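Local coordinates for putative DsbA oxidoreductase SCO1869 (Streptomyces coelicolor A3, PDB 3GL5), which is probably a thiol-disulfide oxidoreductase of the DsbA family, built on a thioredoxin fold, although its physiological role has not been established, at residues M3-W8 with F187-A192; A28-R33 with A207-W212; L88-R93 with G126-E131. All coordinates share one frame; numbering follows the deposited sequence. Where two conformers were deposited one is given.

From the N terminus the chain enters strand 3-9, runs through helix 14-28 and reaches the turn at 28-33; strand 186-189 and helix 201-213 come back to these parts some 175 residues later. Contact 1 closes the first long loop by pairing strand 3-9 with strand 186-189 inside the thioredoxin sheet. Contact 2 crosses it, seating the turn after helix 14-28 on helix 201-213, and the two touch where Met-3 and Leu-189 pack on that helix. Contact 3 is nested within both loops, about 28 Å from contact 1 between centres, and joins segment 88-93 to the end of helix 116-128 in the helical part.

Contact 1. Residues M3-W8 with F187-A192; sequences MRVEIW and FVLDRA
Glu-6 and Arg-191 meet above an antiparallel strand pair at the centre of the thioredoxin sheet, where strand 3-9 lies between strands 36-42 and 186-189. Arg-191 grips the carboxylate side-on, NE reaching Glu-6 OE1 at 2.9 Å and NH2 reaching Glu-6 OE2 at 3.0 Å. Both oxygens offer syn lone pairs, but neither bond is straight; the planes are turned 28° apart and both oxygens are tilted out of the guanidinium plane. Folding back at chi2 (-76°) carries the Arg-191 guanidinium over the sheet from the loop beyond the strand. Arg-4 lies alongside it, with its NH2 over one face of that guanidinium and 4.0 Å from Arg-191 NH2; the carboxylate of Glu-6, flanking both, probably offsets their charges, and its OE2 also takes a salt bridge from Arg-41. On this same face Trp-8 brings CZ3 to within 3.8 Å of Val-188 CG2, while its NE1 is bonded to Asp-172 O.

The other face is apolar. A chi1 of -52° sets Ile-7 CG2 anti to the backbone N, with CG1 beside that N; both branches meet Phe-187, CG2 making an off-centre CH-pi contact 4.2 Å from the ring centroid. Val-5 CG2 touches Leu-189 CG, and Leu-189 continues onto helix 201-213. Between the faces, the backbones of Glu-6 and Val-188 form a hydrogen-bonded pair, Val-188 N to Glu-6 O measuring 2.9 Å; Asp-190 N extends the ladder to Arg-4 O.

A water bound to Glu-6 OE1, Val-188 O and Arg-191 N ties the carboxylate to the turn. Salt-bridged to Arg-191 and Arg-41, with Arg-4 farther off and acting by charge alone, Glu-6 is probably ionised; one face thus combines ion pairs with the Trp-8 to Val-188 contact, and the other is hydrocarbon.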
loop_
_atom_site.group_PDB
_atom_site.type_symbol
_atom_site.label_atom_id
_atom_site.label_comp_id
_atom_site.label_asym_id
_atom_site.label_seq_id
_atom_site.Cartn_x
_atom_site.Cartn_y
_atom_site.Cartn_z
HETATM N N MSE A 3 -0.691 7.168 -10.491
HETATM C CA MSE A 3 -1.714 7.472 -9.485
HETATM C C MSE A 3 -2.321 6.197 -8.912
HETATM O O MSE A 3 -2.241 5.138 -9.525
HETATM C CB MSE A 3 -2.843 8.353 -10.076
HETATM C CG MSE A 3 -3.691 7.689 -11.100
HETATM SE SE MSE A 3 -5.225 8.799 -11.718
HETATM C CE MSE A 3 -5.990 7.392 -12.789
ATOM N N ARG A 4 -2.950 6.320 -7.747
ATOM C CA ARG A 4 -3.559 5.173 -7.073
ATOM C C ARG A 4 -5.089 5.237 -7.197
ATOM O O ARG A 4 -5.666 6.322 -7.142
ATOM C CB ARG A 4 -3.120 5.155 -5.590
ATOM C CG ARG A 4 -3.547 3.913 -4.849
ATOM C CD ARG A 4 -3.113 3.856 -3.382
ATOM N NE ARG A 4 -3.351 5.083 -2.611
ATOM C CZ ARG A 4 -3.378 5.134 -1.276
ATOM N NH1 ARG A 4 -3.230 4.004 -0.570
ATOM N NH2 ARG A 4 -3.566 6.304 -0.643
ATOM N N VAL A 5 -5.714 4.086 -7.421
ATOM C CA VAL A 5 -7.174 3.914 -7.334
ATOM C C VAL A 5 -7.534 2.939 -6.169
ATOM O O VAL A 5 -7.204 1.726 -6.223
ATOM C CB VAL A 5 -7.788 3.374 -8.667
ATOM C CG1 VAL A 5 -9.267 3.032 -8.481
ATOM C CG2 VAL A 5 -7.619 4.383 -9.771
ATOM N N GLU A 6 -8.189 3.465 -5.127
ATOM C CA GLU A 6 -8.644 2.635 -3.992
ATOM C C GLU A 6 -10.107 2.229 -4.152
ATOM O O GLU A 6 -10.965 3.047 -4.540
ATOM C CB GLU A 6 -8.486 3.385 -2.691
ATOM C CG GLU A 6 -7.077 3.955 -2.490
ATOM C CD GLU A 6 -7.039 5.016 -1.445
ATOM O OE1 GLU A 6 -7.241 6.201 -1.778
ATOM O OE2 GLU A 6 -6.863 4.653 -0.266
ATOM N N ILE A 7 -10.393 0.972 -3.873
ATOM C CA ILE A 7 -11.738 0.450 -4.110
ATOM C C ILE A 7 -12.284 -0.166 -2.826
ATOM O O ILE A 7 -11.843 -1.257 -2.418
ATOM C CB ILE A 7 -11.738 -0.654 -5.196
ATOM C CG1 ILE A 7 -11.035 -0.176 -6.457
ATOM C CG2 ILE A 7 -13.160 -1.172 -5.433
ATOM C CD1 ILE A 7 -11.023 -1.246 -7.580
ATOM N N TRP A 8 -13.234 0.508 -2.197
ATOM C CA TRP A 8 -13.915 -0.063 -1.013
ATOM C C TRP A 8 -15.024 -1.006 -1.435
ATOM O O TRP A 8 -15.806 -0.664 -2.297
ATOM C CB TRP A 8 -14.493 1.054 -0.154
ATOM C CG TRP A 8 -13.516 1.630 0.771
ATOM C CD1 TRP A 8 -13.351 1.299 2.092
ATOM C CD2 TRP A 8 -12.538 2.643 0.488
ATOM N NE1 TRP A 8 -12.341 2.058 2.654
ATOM C CE2 TRP A 8 -11.830 2.891 1.691
ATOM C CE3 TRP A 8 -12.192 3.369 -0.665
ATOM C CZ2 TRP A 8 -10.786 3.828 1.772
ATOM C CZ3 TRP A 8 -11.168 4.313 -0.580
ATOM C CH2 TRP A 8 -10.463 4.518 0.609
ATOM N N PHE A 187 -14.997 4.043 -5.275
ATOM C CA PHE A 187 -13.730 4.141 -5.946
ATOM C C PHE A 187 -13.202 5.537 -5.756
ATOM O O PHE A 187 -13.904 6.538 -5.987
ATOM C CB PHE A 187 -13.891 3.941 -7.457
ATOM C CG PHE A 187 -14.475 2.635 -7.839
ATOM C CD1 PHE A 187 -13.647 1.609 -8.325
ATOM C CD2 PHE A 187 -15.863 2.438 -7.771
ATOM C CE1 PHE A 187 -14.180 0.363 -8.708
ATOM C CE2 PHE A 187 -16.417 1.195 -8.136
ATOM C CZ PHE A 187 -15.576 0.151 -8.582
ATOM N N VAL A 188 -11.955 5.609 -5.328
ATOM C CA VAL A 188 -11.348 6.891 -5.087
ATOM C C VAL A 188 -10.120 6.930 -5.973
ATOM O O VAL A 188 -9.206 6.112 -5.837
ATOM C CB VAL A 188 -11.055 7.111 -3.596
ATOM C CG1 VAL A 188 -10.263 8.420 -3.376
ATOM C CG2 VAL A 188 -12.395 7.136 -2.815
ATOM N N LEU A 189 -10.136 7.883 -6.897
ATOM C CA LEU A 189 -9.120 7.959 -7.936
ATOM C C LEU A 189 -8.227 9.093 -7.552
ATOM O O LEU A 189 -8.660 10.251 -7.550
ATOM C CB LEU A 189 -9.749 8.174 -9.320
ATOM C CG LEU A 189 -10.587 6.994 -9.804
ATOM C CD1 LEU A 189 -12.034 7.095 -9.312
ATOM C CD2 LEU A 189 -10.558 6.867 -11.301
ATOM N N ASP A 190 -6.999 8.757 -7.172
ATOM C CA ASP A 190 -5.998 9.769 -6.850
ATOM C C ASP A 190 -6.363 10.672 -5.660
ATOM O O ASP A 190 -5.942 11.823 -5.620
ATOM C CB ASP A 190 -5.743 10.666 -8.062
ATOM C CG ASP A 190 -4.390 11.356 -7.992
ATOM O OD1 ASP A 190 -3.457 10.773 -7.354
ATOM O OD2 ASP A 190 -4.260 12.459 -8.566
ATOM N N ARG A 191 -7.134 10.170 -4.693
ATOM C CA ARG A 191 -7.675 11.042 -3.638
ATOM C C ARG A 191 -8.270 12.391 -4.152
ATOM O O ARG A 191 -8.320 13.358 -3.394
ATOM C CB ARG A 191 -6.631 11.279 -2.528
ATOM C CG ARG A 191 -6.333 10.056 -1.629
ATOM C CD ARG A 191 -7.459 9.826 -0.611
ATOM N NE ARG A 191 -7.396 8.495 -0.010
ATOM C CZ ARG A 191 -6.782 8.212 1.140
ATOM N NH1 ARG A 191 -6.176 9.177 1.827
ATOM N NH2 ARG A 191 -6.762 6.961 1.609
ATOM N N ALA A 192 -8.738 12.450 -5.414
ATOM C CA ALA A 192 -9.366 13.673 -5.980
ATOM C C ALA A 192 -10.794 13.440 -6.409
ATOM O O ALA A 192 -11.649 14.342 -6.315
ATOM C CB ALA A 192 -8.566 14.216 -7.178
HETATM O O HOH W 1 -7.263 7.198 -4.363
#

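Contact 2. Residues A28-R33 with A207-W212; sequences AAFPHR and ALTQAW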
loop_
_atom_site.group_PDB
_atom_site.type_symbol
_atom_site.label_atom_id
_atom_site.label_comp_id
_atom_site.label_asym_id
_atom_site.label_seq_id
_atom_site.Cartn_x
_atom_site.Cartn_y
_atom_site.Cartn_z
ATOM N N ALA A 28 -8.236 -1.744 -18.341
ATOM C CA ALA A 28 -7.528 -2.399 -19.428
ATOM C C ALA A 28 -7.603 -1.603 -20.723
ATOM O O ALA A 28 -6.709 -1.681 -21.556
ATOM C CB ALA A 28 -8.012 -3.809 -19.619
ATOM N N ALA A 29 -8.616 -0.768 -20.875
ATOM C CA ALA A 29 -8.672 0.067 -22.070
ATOM C C ALA A 29 -8.171 1.482 -21.798
ATOM O O ALA A 29 -8.179 2.304 -22.689
ATOM C CB ALA A 29 -10.085 0.094 -22.640
ATOM N N PHE A 30 -7.737 1.774 -20.576
ATOM C CA PHE A 30 -7.209 3.117 -20.238
ATOM C C PHE A 30 -5.759 3.295 -20.771
ATOM O O PHE A 30 -4.949 2.400 -20.565
ATOM C CB PHE A 30 -7.251 3.311 -18.714
ATOM C CG PHE A 30 -6.751 4.647 -18.241
ATOM C CD1 PHE A 30 -7.310 5.834 -18.728
ATOM C CD2 PHE A 30 -5.754 4.712 -17.282
ATOM C CE1 PHE A 30 -6.849 7.066 -18.277
ATOM C CE2 PHE A 30 -5.287 5.911 -16.817
ATOM C CZ PHE A 30 -5.838 7.112 -17.316
ATOM N N PRO A 31 -5.448 4.444 -21.454
ATOM C CA PRO A 31 -4.131 4.704 -22.042
ATOM C C PRO A 31 -2.996 4.776 -21.028
ATOM O O PRO A 31 -1.863 4.599 -21.409
ATOM C CB PRO A 31 -4.296 6.072 -22.723
ATOM C CG PRO A 31 -5.684 6.170 -23.042
ATOM C CD PRO A 31 -6.385 5.523 -21.831
ATOM N N HIS A 32 -3.277 5.004 -19.749
ATOM C CA HIS A 32 -2.186 5.001 -18.773
ATOM C C HIS A 32 -2.364 3.974 -17.706
ATOM O O HIS A 32 -2.018 4.224 -16.557
ATOM C CB HIS A 32 -2.044 6.361 -18.125
ATOM C CG HIS A 32 -1.769 7.446 -19.108
ATOM N ND1 HIS A 32 -0.514 7.669 -19.632
ATOM C CD2 HIS A 32 -2.594 8.345 -19.697
ATOM C CE1 HIS A 32 -0.575 8.679 -20.483
ATOM N NE2 HIS A 32 -1.822 9.112 -20.532
ATOM N N ARG A 33 -2.882 2.809 -18.081
ATOM C CA ARG A 33 -3.073 1.720 -17.137
ATOM C C ARG A 33 -1.770 1.293 -16.483
ATOM O O ARG A 33 -1.781 0.787 -15.365
ATOM C CB ARG A 33 -3.669 0.510 -17.823
ATOM C CG ARG A 33 -3.669 -0.719 -16.928
ATOM C CD ARG A 33 -4.109 -1.950 -17.698
ATOM N NE ARG A 33 -3.265 -2.169 -18.877
ATOM C CZ ARG A 33 -3.168 -3.341 -19.498
ATOM N NH1 ARG A 33 -3.862 -4.388 -19.053
ATOM N NH2 ARG A 33 -2.372 -3.469 -20.543
ATOM N N ALA A 207 -13.620 8.704 -15.671
ATOM C CA ALA A 207 -13.098 8.999 -14.331
ATOM C C ALA A 207 -11.569 8.828 -14.285
ATOM O O ALA A 207 -10.870 9.723 -13.835
ATOM C CB ALA A 207 -13.766 8.116 -13.263
ATOM N N LEU A 208 -11.066 7.704 -14.761
ATOM C CA LEU A 208 -9.617 7.517 -14.896
ATOM C C LEU A 208 -8.957 8.676 -15.655
ATOM O O LEU A 208 -7.948 9.223 -15.216
ATOM C CB LEU A 208 -9.314 6.184 -15.582
ATOM C CG LEU A 208 -9.592 4.942 -14.735
ATOM C CD1 LEU A 208 -9.684 3.605 -15.519
ATOM C CD2 LEU A 208 -8.569 4.851 -13.637
ATOM N N THR A 209 -9.573 9.091 -16.758
ATOM C CA THR A 209 -8.945 10.047 -17.674
ATOM C C THR A 209 -8.902 11.428 -17.103
ATOM O O THR A 209 -7.902 12.127 -17.217
ATOM C CB THR A 209 -9.662 10.065 -19.020
ATOM O OG1 THR A 209 -9.393 8.823 -19.668
ATOM C CG2 THR A 209 -9.165 11.213 -19.907
ATOM N N GLN A 210 -10.003 11.802 -16.474
ATOM C CA GLN A 210 -10.139 13.078 -15.812
ATOM C C GLN A 210 -9.185 13.148 -14.634
ATOM O O GLN A 210 -8.456 14.119 -14.476
ATOM C CB GLN A 210 -11.583 13.241 -15.335
ATOM C CG GLN A 210 -12.033 14.666 -15.230
ATOM C CD GLN A 210 -13.468 14.764 -14.787
ATOM O OE1 GLN A 210 -14.237 13.814 -14.928
ATOM N NE2 GLN A 210 -13.839 15.912 -14.244
ATOM N N ALA A 211 -9.185 12.093 -13.828
ATOM C CA ALA A 211 -8.347 11.995 -12.631
ATOM C C ALA A 211 -6.895 12.091 -13.050
ATOM O O ALA A 211 -6.152 12.922 -12.518
ATOM C CB ALA A 211 -8.592 10.692 -11.890
ATOM N N TRP A 212 -6.506 11.266 -14.023
ATOM C CA TRP A 212 -5.157 11.348 -14.587
ATOM C C TRP A 212 -4.884 12.739 -15.142
ATOM O O TRP A 212 -3.878 13.363 -14.816
ATOM C CB TRP A 212 -4.999 10.339 -15.707
ATOM C CG TRP A 212 -3.606 10.219 -16.200
ATOM C CD1 TRP A 212 -3.030 10.915 -17.247
ATOM C CD2 TRP A 212 -2.601 9.333 -15.699
ATOM N NE1 TRP A 212 -1.725 10.512 -17.405
ATOM C CE2 TRP A 212 -1.436 9.542 -16.475
ATOM C CE3 TRP A 212 -2.569 8.381 -14.668
ATOM C CZ2 TRP A 212 -0.246 8.835 -16.249
ATOM C CZ3 TRP A 212 -1.389 7.672 -14.441
ATOM C CH2 TRP A 212 -0.240 7.907 -15.228
#
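His-32 lies flat on the indole of Trp-212, and this stack is the tightest part of the contact between the turn after helix 14-28 and helix 201-213 of the thioredoxin fold. The imidazole and the five-membered ring are nearly parallel, their planes 10° apart and their centroids 3.9 Å from each other, in an offset stack that puts Trp-212 NE1 over the middle of the imidazole. His-32 CB makes a CH-pi contact over the other half of the indole, 3.5 Å from the centroid of the six-membered ring. With CG anti to the backbone N (chi1 -172°), Trp-212 holds its indole out from the helix toward the turn, while Arg-215 makes a cation-pi contact with it.

Phe-30 fills the buried side. Leu-208 CB stands 3.7 Å from the centre of its ring, over one face, and the backbone N of His-32 lies over the opposite face near the rim. The ring edge is directed at Trp-212 in an offset edge-to-face pair, planes at 76°, with Phe-30 CZ 3.7 Å from Trp-212 CB. Replacing Trp-212 by an alanine would probably leave the His-32 imidazole without its stacking surface and free to turn, and take away the indole face met by the Phe-30 edge.

On the solvent side the contact thins to the exposed Thr-209, which meets the Phe-30 edge with OG1, itself hydrogen-bonded to Thr-205 O; His-32 and Trp-212 are also partly exposed. No hydrogen bond joins turn to helix, so the association rests on aromatic stacking, CH-pi contacts and dispersion.

Contact 3. Residues L88-R93 with G126-E131; sequences LAYRTR and GNFADE. With NA (sodium ion), chain B.
Arg-91 and Phe-128 bring the loop after helix 69-85 against the end of helix 116-128, in the helical part of this DsbA-like thioredoxin fold and beside a sodium site. Their backbones share one nearly straight hydrogen bond, Arg-91 N to Phe-128 O at 2.8 Å. Along the arginine chain, CD lies 3.5 Å from Ala-129 O; the bend at chi3 (89°) beyond it turns the guanidinium toward Glu-131, whose CB lies over one face. Although Glu-131 OE1 is 4.0 Å from Arg-91 NH2, it lies well out of the guanidinium plane, and the attraction is one of charge alone.

The Phe-128 ring is nearly parallel to that of Tyr-90, but slid aside with little overlap; the closest carbons, Phe-128 CD1 and Tyr-90 CE1, are 3.5 Å apart. Tyr-17, of helix 14-28, also meets the phenylalanine, and Tyr-90 OH is hydrogen-bonded to Glu-76. Ala-129 completes the seam with its methyl against that of Ala-89. The end of the helix and the residues after it bind the sodium ion, through the carbonyls of Gly-126, Asn-127, Asp-130 and Arg-132 together with two waters, the Gly-126 O to sodium distance being 2.4 Å.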
loop_
_atom_site.group_PDB
_atom_site.type_symbol
_atom_site.label_atom_id
_atom_site.label_comp_id
_atom_site.label_asym_id
_atom_site.label_seq_id
_atom_site.Cartn_x
_atom_site.Cartn_y
_atom_site.Cartn_z
ATOM N N LEU A 88 -18.716 -12.994 -15.397
ATOM C CA LEU A 88 -18.845 -13.506 -14.045
ATOM C C LEU A 88 -20.013 -14.431 -13.876
ATOM O O LEU A 88 -21.114 -14.135 -14.295
ATOM C CB LEU A 88 -19.037 -12.350 -13.053
ATOM C CG LEU A 88 -18.065 -11.168 -13.067
ATOM C CD1 LEU A 88 -18.475 -10.079 -12.049
ATOM C CD2 LEU A 88 -16.632 -11.620 -12.819
ATOM N N ALA A 89 -19.782 -15.523 -13.179
ATOM C CA ALA A 89 -20.845 -16.407 -12.748
ATOM C C ALA A 89 -21.639 -15.736 -11.619
ATOM O O ALA A 89 -21.081 -14.975 -10.816
ATOM C CB ALA A 89 -20.233 -17.707 -12.254
ATOM N N TYR A 90 -22.935 -16.021 -11.547
ATOM C CA TYR A 90 -23.797 -15.406 -10.542
ATOM C C TYR A 90 -25.060 -16.257 -10.401
ATOM O O TYR A 90 -25.874 -16.290 -11.335
ATOM C CB TYR A 90 -24.187 -14.012 -10.970
ATOM C CG TYR A 90 -24.881 -13.226 -9.892
ATOM C CD1 TYR A 90 -24.174 -12.349 -9.076
ATOM C CD2 TYR A 90 -26.256 -13.365 -9.673
ATOM C CE1 TYR A 90 -24.833 -11.588 -8.035
ATOM C CE2 TYR A 90 -26.920 -12.641 -8.646
ATOM C CZ TYR A 90 -26.205 -11.760 -7.834
ATOM O OH TYR A 90 -26.855 -11.058 -6.850
ATOM N N ARG A 91 -25.206 -16.963 -9.272
ATOM C CA ARG A 91 -26.430 -17.745 -9.007
ATOM C C ARG A 91 -27.607 -16.858 -8.690
ATOM O O ARG A 91 -27.538 -16.032 -7.790
ATOM C CB ARG A 91 -26.231 -18.717 -7.868
ATOM C CG ARG A 91 -25.123 -19.649 -8.189
ATOM C CD ARG A 91 -24.764 -20.487 -7.008
ATOM N NE ARG A 91 -25.593 -21.676 -7.040
ATOM C CZ ARG A 91 -25.406 -22.693 -7.891
ATOM N NH1 ARG A 91 -24.405 -22.677 -8.773
ATOM N NH2 ARG A 91 -26.229 -23.730 -7.859
ATOM N N THR A 92 -28.686 -17.019 -9.457
ATOM C CA THR A 92 -29.879 -16.169 -9.303
ATOM C C THR A 92 -30.883 -16.754 -8.310
ATOM O O THR A 92 -31.970 -16.204 -8.130
ATOM C CB THR A 92 -30.582 -15.899 -10.656
ATOM O OG1 THR A 92 -30.824 -17.146 -11.324
ATOM C CG2 THR A 92 -29.689 -15.054 -11.542
ATOM N N ARG A 93 -30.505 -17.847 -7.653
ATOM C CA ARG A 93 -31.368 -18.524 -6.726
ATOM C C ARG A 93 -30.595 -19.060 -5.542
ATOM O O ARG A 93 -29.471 -19.553 -5.682
ATOM C CB ARG A 93 -32.041 -19.706 -7.421
ATOM C CG ARG A 93 -33.525 -19.636 -7.472
ATOM C CD ARG A 93 -33.946 -18.549 -8.397
ATOM N NE ARG A 93 -35.361 -18.609 -8.704
ATOM C CZ ARG A 93 -35.890 -18.008 -9.758
ATOM N NH1 ARG A 93 -37.196 -18.101 -10.000
ATOM N NH2 ARG A 93 -35.100 -17.303 -10.572
ATOM N N GLY A 126 -16.752 -17.760 -4.166
ATOM C CA GLY A 126 -17.342 -18.530 -3.038
ATOM C C GLY A 126 -18.743 -18.032 -2.668
ATOM O O GLY A 126 -19.649 -18.820 -2.433
ATOM N N ASN A 127 -18.930 -16.719 -2.662
ATOM C CA ASN A 127 -20.242 -16.130 -2.370
ATOM C C ASN A 127 -21.289 -16.291 -3.522
ATOM O O ASN A 127 -22.345 -16.911 -3.335
ATOM C CB ASN A 127 -20.124 -14.671 -1.853
ATOM C CG ASN A 127 -21.422 -14.182 -1.171
ATOM O OD1 ASN A 127 -22.192 -14.988 -0.616
ATOM N ND2 ASN A 127 -21.678 -12.864 -1.237
ATOM N N PHE A 128 -20.954 -15.787 -4.712
ATOM C CA PHE A 128 -21.917 -15.587 -5.798
ATOM C C PHE A 128 -21.992 -16.706 -6.832
ATOM O O PHE A 128 -23.039 -16.888 -7.459
ATOM C CB PHE A 128 -21.647 -14.238 -6.494
ATOM C CG PHE A 128 -21.839 -13.034 -5.586
ATOM C CD1 PHE A 128 -23.109 -12.635 -5.200
ATOM C CD2 PHE A 128 -20.732 -12.303 -5.106
ATOM C CE1 PHE A 128 -23.289 -11.523 -4.350
ATOM C CE2 PHE A 128 -20.909 -11.197 -4.285
ATOM C CZ PHE A 128 -22.219 -10.805 -3.892
ATOM N N ALA A 129 -20.912 -17.468 -6.990
ATOM C CA ALA A 129 -20.851 -18.561 -7.983
ATOM C C ALA A 129 -21.148 -19.925 -7.401
ATOM O O ALA A 129 -21.463 -20.847 -8.097
ATOM C CB ALA A 129 -19.490 -18.583 -8.691
ATOM N N ASP A 130 -21.092 -20.041 -6.102
ATOM C CA ASP A 130 -20.930 -21.316 -5.473
ATOM C C ASP A 130 -22.098 -21.527 -4.520
ATOM O O ASP A 130 -22.468 -20.611 -3.784
ATOM C CB ASP A 130 -19.644 -21.154 -4.677
ATOM C CG ASP A 130 -18.961 -22.438 -4.370
ATOM O OD1 ASP A 130 -19.649 -23.451 -4.107
ATOM O OD2 ASP A 130 -17.712 -22.399 -4.323
ATOM N N GLU A 131 -22.656 -22.734 -4.502
ATOM C CA GLU A 131 -23.837 -23.067 -3.680
ATOM C C GLU A 131 -23.503 -23.172 -2.182
ATOM O O GLU A 131 -24.322 -22.797 -1.331
ATOM C CB GLU A 131 -24.492 -24.337 -4.239
ATOM C CG GLU A 131 -25.562 -24.986 -3.411
ATOM C CD GLU A 131 -26.075 -26.293 -4.040
ATOM O OE1 GLU A 131 -25.605 -26.662 -5.150
ATOM O OE2 GLU A 131 -26.945 -26.964 -3.423
HETATM NA NA NA B . -21.869 -19.276 -1.681
HETATM O O HOH W 2 -22.353 -20.944 -10.425
HETATM O O HOH W 3 -22.335 -17.843 0.406
HETATM O O HOH W 4 -24.314 -20.246 -0.678
#